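Local coordinates for protein arginine decarboxylase (Campylobacter jejuni subsp. jejuni, PDB 3NZP) that probably catalyses the decarboxylation of arginine to agmatine, using pyridoxal 5'-phosphate as cofactor, in the biosynthesis of polyamines such as spermidine, at residues G107-S112 with P128-G133; E115-M120 with I140-I145; I153-E158 with P176-G181. All coordinates share one frame; numbering follows the deposited sequence.

Interaction 1. Residues G107-S112 with P128-G133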
loop_
_atom_site.group_PDB
_atom_site.type_symbol
_atom_site.label_atom_id
_atom_site.label_comp_id
_atom_site.label_asym_id
_atom_site.label_seq_id
_atom_site.Cartn_x
_atom_site.Cartn_y
_atom_site.Cartn_z
ATOM N N GLY B 107 -1.247 23.405 -16.152
ATOM C CA GLY B 107 -0.174 23.561 -15.187
ATOM C C GLY B 107 0.176 22.311 -14.404
ATOM O O GLY B 107 -0.318 21.224 -14.697
ATOM N N LEU B 108 1.041 22.472 -13.404
ATOM C CA LEU B 108 1.480 21.363 -12.568
ATOM C C LEU B 108 1.397 21.739 -11.102
ATOM O O LEU B 108 1.631 22.889 -10.720
ATOM C CB LEU B 108 2.924 20.964 -12.901
ATOM C CG LEU B 108 3.190 20.219 -14.214
ATOM C CD1 LEU B 108 4.676 20.003 -14.415
ATOM C CD2 LEU B 108 2.477 18.894 -14.179
ATOM N N GLU B 109 1.067 20.757 -10.276
ATOM C CA GLU B 109 0.956 20.978 -8.845
ATOM C C GLU B 109 2.011 20.113 -8.171
ATOM O O GLU B 109 2.254 18.986 -8.592
ATOM C CB GLU B 109 -0.456 20.594 -8.386
ATOM C CG GLU B 109 -0.765 20.877 -6.931
ATOM C CD GLU B 109 -0.306 19.768 -6.011
ATOM O OE1 GLU B 109 -0.246 20.008 -4.787
ATOM O OE2 GLU B 109 -0.009 18.650 -6.498
ATOM N N ALA B 110 2.660 20.642 -7.144
ATOM C CA ALA B 110 3.677 19.879 -6.438
ATOM C C ALA B 110 3.406 19.985 -4.953
ATOM O O ALA B 110 2.886 20.997 -4.477
ATOM C CB ALA B 110 5.052 20.414 -6.757
ATOM N N GLY B 111 3.758 18.936 -4.220
ATOM C CA GLY B 111 3.529 18.937 -2.789
ATOM C C GLY B 111 4.750 18.505 -2.005
ATOM O O GLY B 111 4.627 17.995 -0.894
ATOM N N SER B 112 5.928 18.710 -2.581
ATOM C CA SER B 112 7.174 18.343 -1.931
ATOM C C SER B 112 8.346 18.927 -2.720
ATOM O O SER B 112 8.194 19.321 -3.881
ATOM C CB SER B 112 7.314 16.813 -1.862
ATOM O OG SER B 112 7.538 16.250 -3.151
ATOM N N PRO B 128 0.848 27.753 -15.013
ATOM C CA PRO B 128 0.903 27.896 -13.560
ATOM C C PRO B 128 1.445 26.660 -12.836
ATOM O O PRO B 128 1.286 25.517 -13.289
ATOM C CB PRO B 128 -0.542 28.207 -13.197
ATOM C CG PRO B 128 -1.296 27.365 -14.163
ATOM C CD PRO B 128 -0.532 27.530 -15.468
ATOM N N ILE B 129 2.106 26.907 -11.715
ATOM C CA ILE B 129 2.638 25.845 -10.901
ATOM C C ILE B 129 2.165 26.164 -9.501
ATOM O O ILE B 129 2.540 27.192 -8.936
ATOM C CB ILE B 129 4.182 25.820 -10.943
ATOM C CG1 ILE B 129 4.650 25.353 -12.315
ATOM C CG2 ILE B 129 4.733 24.870 -9.889
ATOM C CD1 ILE B 129 6.147 25.312 -12.444
ATOM N N THR B 130 1.298 25.320 -8.957
ATOM C CA THR B 130 0.821 25.551 -7.599
ATOM C C THR B 130 1.640 24.647 -6.692
ATOM O O THR B 130 2.128 23.596 -7.123
ATOM C CB THR B 130 -0.690 25.229 -7.429
ATOM O OG1 THR B 130 -0.990 23.960 -8.020
ATOM C CG2 THR B 130 -1.552 26.308 -8.071
ATOM N N VAL B 131 1.805 25.064 -5.443
ATOM C CA VAL B 131 2.576 24.293 -4.478
ATOM C C VAL B 131 1.832 24.146 -3.142
ATOM O O VAL B 131 1.651 25.118 -2.407
ATOM C CB VAL B 131 3.954 24.961 -4.195
ATOM C CG1 VAL B 131 4.794 24.046 -3.329
ATOM C CG2 VAL B 131 4.677 25.265 -5.491
ATOM N N ASN B 132 1.400 22.931 -2.832
ATOM C CA ASN B 132 0.693 22.681 -1.583
ATOM C C ASN B 132 1.578 21.900 -0.630
ATOM O O ASN B 132 2.682 21.497 -0.993
ATOM C CB ASN B 132 -0.594 21.915 -1.861
ATOM C CG ASN B 132 -1.573 22.729 -2.669
ATOM O OD1 ASN B 132 -1.964 23.827 -2.260
ATOM N ND2 ASN B 132 -1.974 22.207 -3.828
ATOM N N GLY B 133 1.108 21.691 0.594
ATOM C CA GLY B 133 1.902 20.951 1.560
ATOM C C GLY B 133 2.623 21.856 2.543
ATOM O O GLY B 133 2.594 23.078 2.412
#
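The amide of N132 donates through ND2 to E109 OE1 at 3.0 Å. It reaches the oxygen on its anti side, 22° out of the carboxylate plane, while the two flat groups lie only 25° apart. E109 gets there by setting CG anti to its own backbone N (chi1 -175°) and then bending at chi2, which turns the carboxylate along the strand toward N132. Beside CB and CG of E109 lies T130 OG1, 3.3 Å from CG, with the two side chains crossing near a right angle; the hydroxyl itself is hydrogen-bonded to E320. N132 also touches the bound pyridoxal 5'-phosphate, T156 and C483 of the second subunit, so the bond to E109 steadies an amide of the cofactor pocket. E109 and T130 stand on the inner face, and N132 at the C-terminal mouth, of the parallel eight-stranded barrel of a fold-type III (alanine racemase-like) decarboxylase, where 107-110 and 128-131 are successive strands of a beta-alpha-beta unit linked by helix 113-122. The backbones hold them in register. L108 N donates to P128 O at 3.1 Å, and L108 O accepts from T130 N at 3.0 Å. A110 N then reaches T130 O at 3.0 Å, and A110 O takes N132 N at 2.9 Å. This last bond fixes the N132 backbone where the strand ends. On the outer face the branches of I129 and V131 lie near the oxygens of the adjacent strand, I129 CG2 being 3.8 Å from L108 O. Farther out, A110 rests on E115 and V131 on L116 of helix 113-122, E115 OE1 accepts from G111 N, and S112 OG caps the helix start at E115 N while also bonding to N528 O of the second subunit.

Interaction 2. Residues E115-M120 with I140-I145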
loop_
_atom_site.group_PDB
_atom_site.type_symbol
_atom_site.label_atom_id
_atom_site.label_comp_id
_atom_site.label_asym_id
_atom_site.label_seq_id
_atom_site.Cartn_x
_atom_site.Cartn_y
_atom_site.Cartn_z
ATOM N N GLU B 115 8.905 16.982 -5.927
ATOM C CA GLU B 115 7.939 17.304 -6.970
ATOM C C GLU B 115 8.105 18.713 -7.528
ATOM O O GLU B 115 7.977 18.921 -8.739
ATOM C CB GLU B 115 6.509 17.132 -6.454
ATOM C CG GLU B 115 6.193 15.729 -6.004
ATOM C CD GLU B 115 4.724 15.525 -5.707
ATOM O OE1 GLU B 115 4.091 16.456 -5.164
ATOM O OE2 GLU B 115 4.210 14.432 -6.006
ATOM N N LEU B 116 8.377 19.677 -6.653
ATOM C CA LEU B 116 8.547 21.054 -7.100
ATOM C C LEU B 116 9.686 21.123 -8.110
ATOM O O LEU B 116 9.542 21.737 -9.166
ATOM C CB LEU B 116 8.863 21.986 -5.924
ATOM C CG LEU B 116 8.300 23.411 -6.003
ATOM C CD1 LEU B 116 9.095 24.289 -5.070
ATOM C CD2 LEU B 116 8.363 23.956 -7.421
ATOM N N LEU B 117 10.819 20.501 -7.784
ATOM C CA LEU B 117 11.951 20.508 -8.701
ATOM C C LEU B 117 11.516 19.946 -10.041
ATOM O O LEU B 117 11.729 20.577 -11.075
ATOM C CB LEU B 117 13.131 19.687 -8.163
ATOM C CG LEU B 117 14.317 20.386 -7.467
ATOM C CD1 LEU B 117 14.456 21.810 -7.999
ATOM C CD2 LEU B 117 14.126 20.404 -5.952
ATOM N N LEU B 118 10.903 18.765 -10.023
ATOM C CA LEU B 118 10.435 18.137 -11.251
ATOM C C LEU B 118 9.607 19.151 -12.036
ATOM O O LEU B 118 9.891 19.455 -13.195
ATOM C CB LEU B 118 9.550 16.935 -10.929
ATOM C CG LEU B 118 9.550 15.723 -11.874
ATOM C CD1 LEU B 118 8.156 15.140 -11.865
ATOM C CD2 LEU B 118 9.966 16.101 -13.304
ATOM N N ALA B 119 8.575 19.669 -11.383
ATOM C CA ALA B 119 7.690 20.641 -11.998
ATOM C C ALA B 119 8.479 21.783 -12.619
ATOM O O ALA B 119 8.219 22.178 -13.749
ATOM C CB ALA B 119 6.726 21.172 -10.979
HETATM N N MSE B 120 9.445 22.308 -11.877
HETATM C CA MSE B 120 10.261 23.412 -12.354
HETATM C C MSE B 120 11.028 23.089 -13.613
HETATM O O MSE B 120 11.465 23.986 -14.333
HETATM C CB MSE B 120 11.241 23.827 -11.284
HETATM C CG MSE B 120 10.594 24.612 -10.210
HETATM SE SE MSE B 120 11.751 24.831 -8.727
HETATM C CE MSE B 120 13.250 25.660 -9.685
ATOM N N ILE B 140 10.408 27.082 0.405
ATOM C CA ILE B 140 9.965 28.421 0.052
ATOM C C ILE B 140 10.998 29.083 -0.853
ATOM O O ILE B 140 10.660 29.677 -1.881
ATOM C CB ILE B 140 9.755 29.276 1.313
ATOM C CG1 ILE B 140 8.721 28.588 2.209
ATOM C CG2 ILE B 140 9.281 30.670 0.948
ATOM C CD1 ILE B 140 8.418 29.330 3.484
ATOM N N ASN B 141 12.266 28.958 -0.478
ATOM C CA ASN B 141 13.338 29.538 -1.266
ATOM C C ASN B 141 13.350 29.010 -2.678
ATOM O O ASN B 141 13.397 29.783 -3.639
ATOM C CB ASN B 141 14.678 29.280 -0.609
ATOM C CG ASN B 141 15.105 30.430 0.240
ATOM O OD1 ASN B 141 15.287 31.536 -0.262
ATOM N ND2 ASN B 141 15.253 30.194 1.542
ATOM N N ILE B 142 13.313 27.698 -2.830
ATOM C CA ILE B 142 13.317 27.148 -4.168
ATOM C C ILE B 142 12.081 27.616 -4.937
ATOM O O ILE B 142 12.126 27.780 -6.157
ATOM C CB ILE B 142 13.387 25.609 -4.132
ATOM C CG1 ILE B 142 13.038 25.040 -5.504
ATOM C CG2 ILE B 142 12.459 25.074 -3.090
ATOM C CD1 ILE B 142 13.071 23.537 -5.535
ATOM N N GLY B 143 10.981 27.854 -4.222
ATOM C CA GLY B 143 9.770 28.328 -4.883
ATOM C C GLY B 143 10.062 29.690 -5.481
ATOM O O GLY B 143 9.654 30.013 -6.602
ATOM N N PHE B 144 10.783 30.483 -4.693
ATOM C CA PHE B 144 11.214 31.821 -5.074
ATOM C C PHE B 144 12.124 31.741 -6.282
ATOM O O PHE B 144 11.947 32.492 -7.248
ATOM C CB PHE B 144 11.986 32.476 -3.929
ATOM C CG PHE B 144 11.188 33.465 -3.139
ATOM C CD1 PHE B 144 11.255 34.823 -3.433
ATOM C CD2 PHE B 144 10.362 33.042 -2.107
ATOM C CE1 PHE B 144 10.501 35.749 -2.706
ATOM C CE2 PHE B 144 9.608 33.956 -1.378
ATOM C CZ PHE B 144 9.678 35.311 -1.679
ATOM N N ILE B 145 13.102 30.843 -6.257
ATOM C CA ILE B 145 13.979 30.799 -7.419
ATOM C C ILE B 145 13.192 30.386 -8.650
ATOM O O ILE B 145 13.558 30.748 -9.763
ATOM C CB ILE B 145 15.237 29.847 -7.269
ATOM C CG1 ILE B 145 14.974 28.520 -7.928
ATOM C CG2 ILE B 145 15.620 29.600 -5.816
ATOM C CD1 ILE B 145 16.232 27.759 -8.000
#
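L116 and I142 meet end to end between helices 113-122 and 137-148, consecutive members of the helical layer around the alpha/beta barrel. The short segments run nearly parallel, 5° apart, with axes 10.7 Å from each other, and the contact between them is made mainly by apolar side chains. L116 sends CD1 to 4.0 Å from I142 CG2. The same methyl lies 4.1 Å from G143 CA, on the backbone of the second helix. Beneath it L116 also packs on I153, so this residue ties the helix pair down to the barrel wall. One residue on, L117 leans its isobutyl end across the tip of I142, both CD1 and CD2 being close to I142 CD1. Behind this end L117 also packs on I556 of the second subunit. I142 thus inserts into the gap between the helices, its CG1 anti to the backbone N (chi1 166°), which points the CD1 end at L117 and leaves CG2 to face L116. A turn after L116 comes M120, a selenomethionine whose chain is extended to the selenium and bent at chi3. Its SE lies against the shaft of I142, 3.5 Å from CG1. L574 of the second subunit packs on M120, I592 of that subunit packs on I145, and the backbone oxygen of M120 accepts a hydrogen bond from its R577, so the contact as a whole borders the dimer interface. The bend carries the terminal methyl past I142 to cross I145 at about a right angle, with M120 CE 3.8 Å from I145 CG1.

Interaction 3. Residues I153-E158 with P176-G181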
loop_
_atom_site.group_PDB
_atom_site.type_symbol
_atom_site.label_atom_id
_atom_site.label_comp_id
_atom_site.label_asym_id
_atom_site.label_seq_id
_atom_site.Cartn_x
_atom_site.Cartn_y
_atom_site.Cartn_z
ATOM N N ILE B 153 4.720 30.598 -10.639
ATOM C CA ILE B 153 4.503 29.792 -9.442
ATOM C C ILE B 153 3.691 30.489 -8.356
ATOM O O ILE B 153 3.781 31.704 -8.179
ATOM C CB ILE B 153 5.859 29.305 -8.862
ATOM C CG1 ILE B 153 5.620 28.345 -7.700
ATOM C CG2 ILE B 153 6.694 30.482 -8.413
ATOM C CD1 ILE B 153 6.885 27.693 -7.170
ATOM N N THR B 154 2.882 29.704 -7.647
ATOM C CA THR B 154 2.038 30.199 -6.559
ATOM C C THR B 154 2.254 29.317 -5.339
ATOM O O THR B 154 2.042 28.106 -5.402
ATOM C CB THR B 154 0.518 30.129 -6.924
ATOM O OG1 THR B 154 0.233 31.005 -8.025
ATOM C CG2 THR B 154 -0.345 30.528 -5.729
ATOM N N LEU B 155 2.683 29.911 -4.232
ATOM C CA LEU B 155 2.887 29.147 -2.998
ATOM C C LEU B 155 1.624 29.223 -2.161
ATOM O O LEU B 155 1.251 30.293 -1.690
ATOM C CB LEU B 155 4.046 29.728 -2.188
ATOM C CG LEU B 155 5.430 29.107 -2.353
ATOM C CD1 LEU B 155 5.656 28.613 -3.756
ATOM C CD2 LEU B 155 6.454 30.143 -1.970
ATOM N N THR B 156 0.961 28.092 -1.970
ATOM C CA THR B 156 -0.254 28.072 -1.172
ATOM C C THR B 156 0.068 27.834 0.313
ATOM O O THR B 156 0.562 26.765 0.680
ATOM C CB THR B 156 -1.207 26.975 -1.674
ATOM O OG1 THR B 156 -1.573 27.241 -3.031
ATOM C CG2 THR B 156 -2.452 26.927 -0.823
ATOM N N ILE B 157 -0.212 28.834 1.154
ATOM C CA ILE B 157 0.038 28.761 2.599
ATOM C C ILE B 157 -0.939 27.830 3.316
ATOM O O ILE B 157 -2.142 27.882 3.081
ATOM C CB ILE B 157 -0.061 30.179 3.269
ATOM C CG1 ILE B 157 1.220 30.960 3.018
ATOM C CG2 ILE B 157 -0.268 30.071 4.768
ATOM C CD1 ILE B 157 1.402 31.339 1.587
ATOM N N GLU B 158 -0.413 26.990 4.201
ATOM C CA GLU B 158 -1.233 26.054 4.955
ATOM C C GLU B 158 -1.473 26.611 6.358
ATOM O O GLU B 158 -2.427 26.228 7.029
ATOM C CB GLU B 158 -0.520 24.708 5.062
ATOM C CG GLU B 158 -0.043 24.146 3.736
ATOM C CD GLU B 158 -1.188 23.733 2.838
ATOM O OE1 GLU B 158 -2.126 23.098 3.362
ATOM O OE2 GLU B 158 -1.148 24.031 1.619
ATOM N N PRO B 176 11.861 39.432 -8.221
ATOM C CA PRO B 176 10.858 38.406 -8.554
ATOM C C PRO B 176 10.399 37.597 -7.339
ATOM O O PRO B 176 11.201 36.929 -6.672
ATOM C CB PRO B 176 11.576 37.536 -9.593
ATOM C CG PRO B 176 12.602 38.481 -10.183
ATOM C CD PRO B 176 13.113 39.196 -8.957
ATOM N N LYS B 177 9.110 37.680 -7.037
ATOM C CA LYS B 177 8.557 36.933 -5.917
ATOM C C LYS B 177 7.366 36.099 -6.370
ATOM O O LYS B 177 6.612 36.488 -7.268
ATOM C CB LYS B 177 8.169 37.866 -4.758
ATOM C CG LYS B 177 8.014 39.341 -5.132
ATOM C CD LYS B 177 7.748 40.234 -3.912
ATOM C CE LYS B 177 8.893 40.211 -2.900
ATOM N NZ LYS B 177 10.197 40.661 -3.480
ATOM N N PRO B 178 7.197 34.916 -5.762
ATOM C CA PRO B 178 6.085 34.043 -6.133
ATOM C C PRO B 178 4.734 34.585 -5.701
ATOM O O PRO B 178 4.637 35.495 -4.874
ATOM C CB PRO B 178 6.437 32.733 -5.441
ATOM C CG PRO B 178 7.175 33.188 -4.218
ATOM C CD PRO B 178 8.042 34.296 -4.721
ATOM N N ASN B 179 3.686 34.034 -6.294
ATOM C CA ASN B 179 2.339 34.430 -5.951
ATOM C C ASN B 179 1.969 33.686 -4.698
ATOM O O ASN B 179 2.359 32.537 -4.509
ATOM C CB ASN B 179 1.381 34.054 -7.060
ATOM C CG ASN B 179 1.334 35.088 -8.129
ATOM O OD1 ASN B 179 0.836 34.833 -9.236
ATOM N ND2 ASN B 179 1.843 36.284 -7.813
ATOM N N ILE B 180 1.205 34.339 -3.840
ATOM C CA ILE B 180 0.795 33.722 -2.599
ATOM C C ILE B 180 -0.636 33.197 -2.672
ATOM O O ILE B 180 -1.531 33.881 -3.156
ATOM C CB ILE B 180 0.921 34.728 -1.456
ATOM C CG1 ILE B 180 2.398 35.091 -1.254
ATOM C CG2 ILE B 180 0.297 34.158 -0.203
ATOM C CD1 ILE B 180 2.651 36.149 -0.194
ATOM N N GLY B 181 -0.847 31.968 -2.214
ATOM C CA GLY B 181 -2.187 31.403 -2.226
ATOM C C GLY B 181 -2.592 31.060 -0.804
ATOM O O GLY B 181 -1.737 30.688 0.002
#
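L155 is gripped from both of its backbone ends: its N donates to N179 O at 2.7 Å, and its O accepts from G181 N at 2.7 Å. Strands 152-157 and 179-183, joined through helix 160-170, form a beta-alpha-beta unit of the TIM-type alpha/beta barrel, and the short segments cross at -32°, a twist expected of so curved a sheet. Two more bonds complete the pairing, N179 N to I153 O and I157 N to G181 O. They differ in approach: N179 O is met almost along its C=O direction, whereas G181 N stands 43° above the carbonyl plane of L155. The dense part runs from N179 to the buried G181. Lacking a side chain, G181 leaves the inner face of the barrel to the methyl of T154 and the hydroxyl of T156, and T154 CG2 comes to 3.8 Å from G181 N. Chi1 of T154 (-64°) holds that methyl anti to the backbone N and sets OG1 3.4 Å from N179 CB. T156, on the same face, touches N132 of the cofactor pocket. On the outer face the side chains of I157 and I180 cross at a slant, CD1 of I157 3.5 Å from CG2 of I180, with L163 and I166 of helix 160-170 also packed on I157. The slack side begins with the partly exposed P176 and K177, which stand clear of the first strand. P178 is buried: its ring lies beside I153 and also touches F144 of helix 137-148. Its CB is 3.7 Å from I153 CG2, and its CG reaches L155 CD2 at 3.9 Å.

How the interactions relate
All three contacts belong to the cofactor-binding barrel, their centres about 9 Å (interactions 1 and 2), 10 Å (1 and 3) and 11 Å (2 and 3) apart. Interactions 1 and 3 pair strands of the same sheet and are stitched together by 128-131 and 152-157, with I129 O and T154 N 2.8 Å apart in a probable hydrogen bond. Interaction 2 lies outside that wall: A110 and I129 lie against helix 113-122, and F144 of helix 137-148 packs on P178. Along the chain interactions 1 and 2 interleave, and both precede interaction 3. Neighbouring beta-alpha units thus set strands round the cofactor pocket and helices outside, where the second subunit packs.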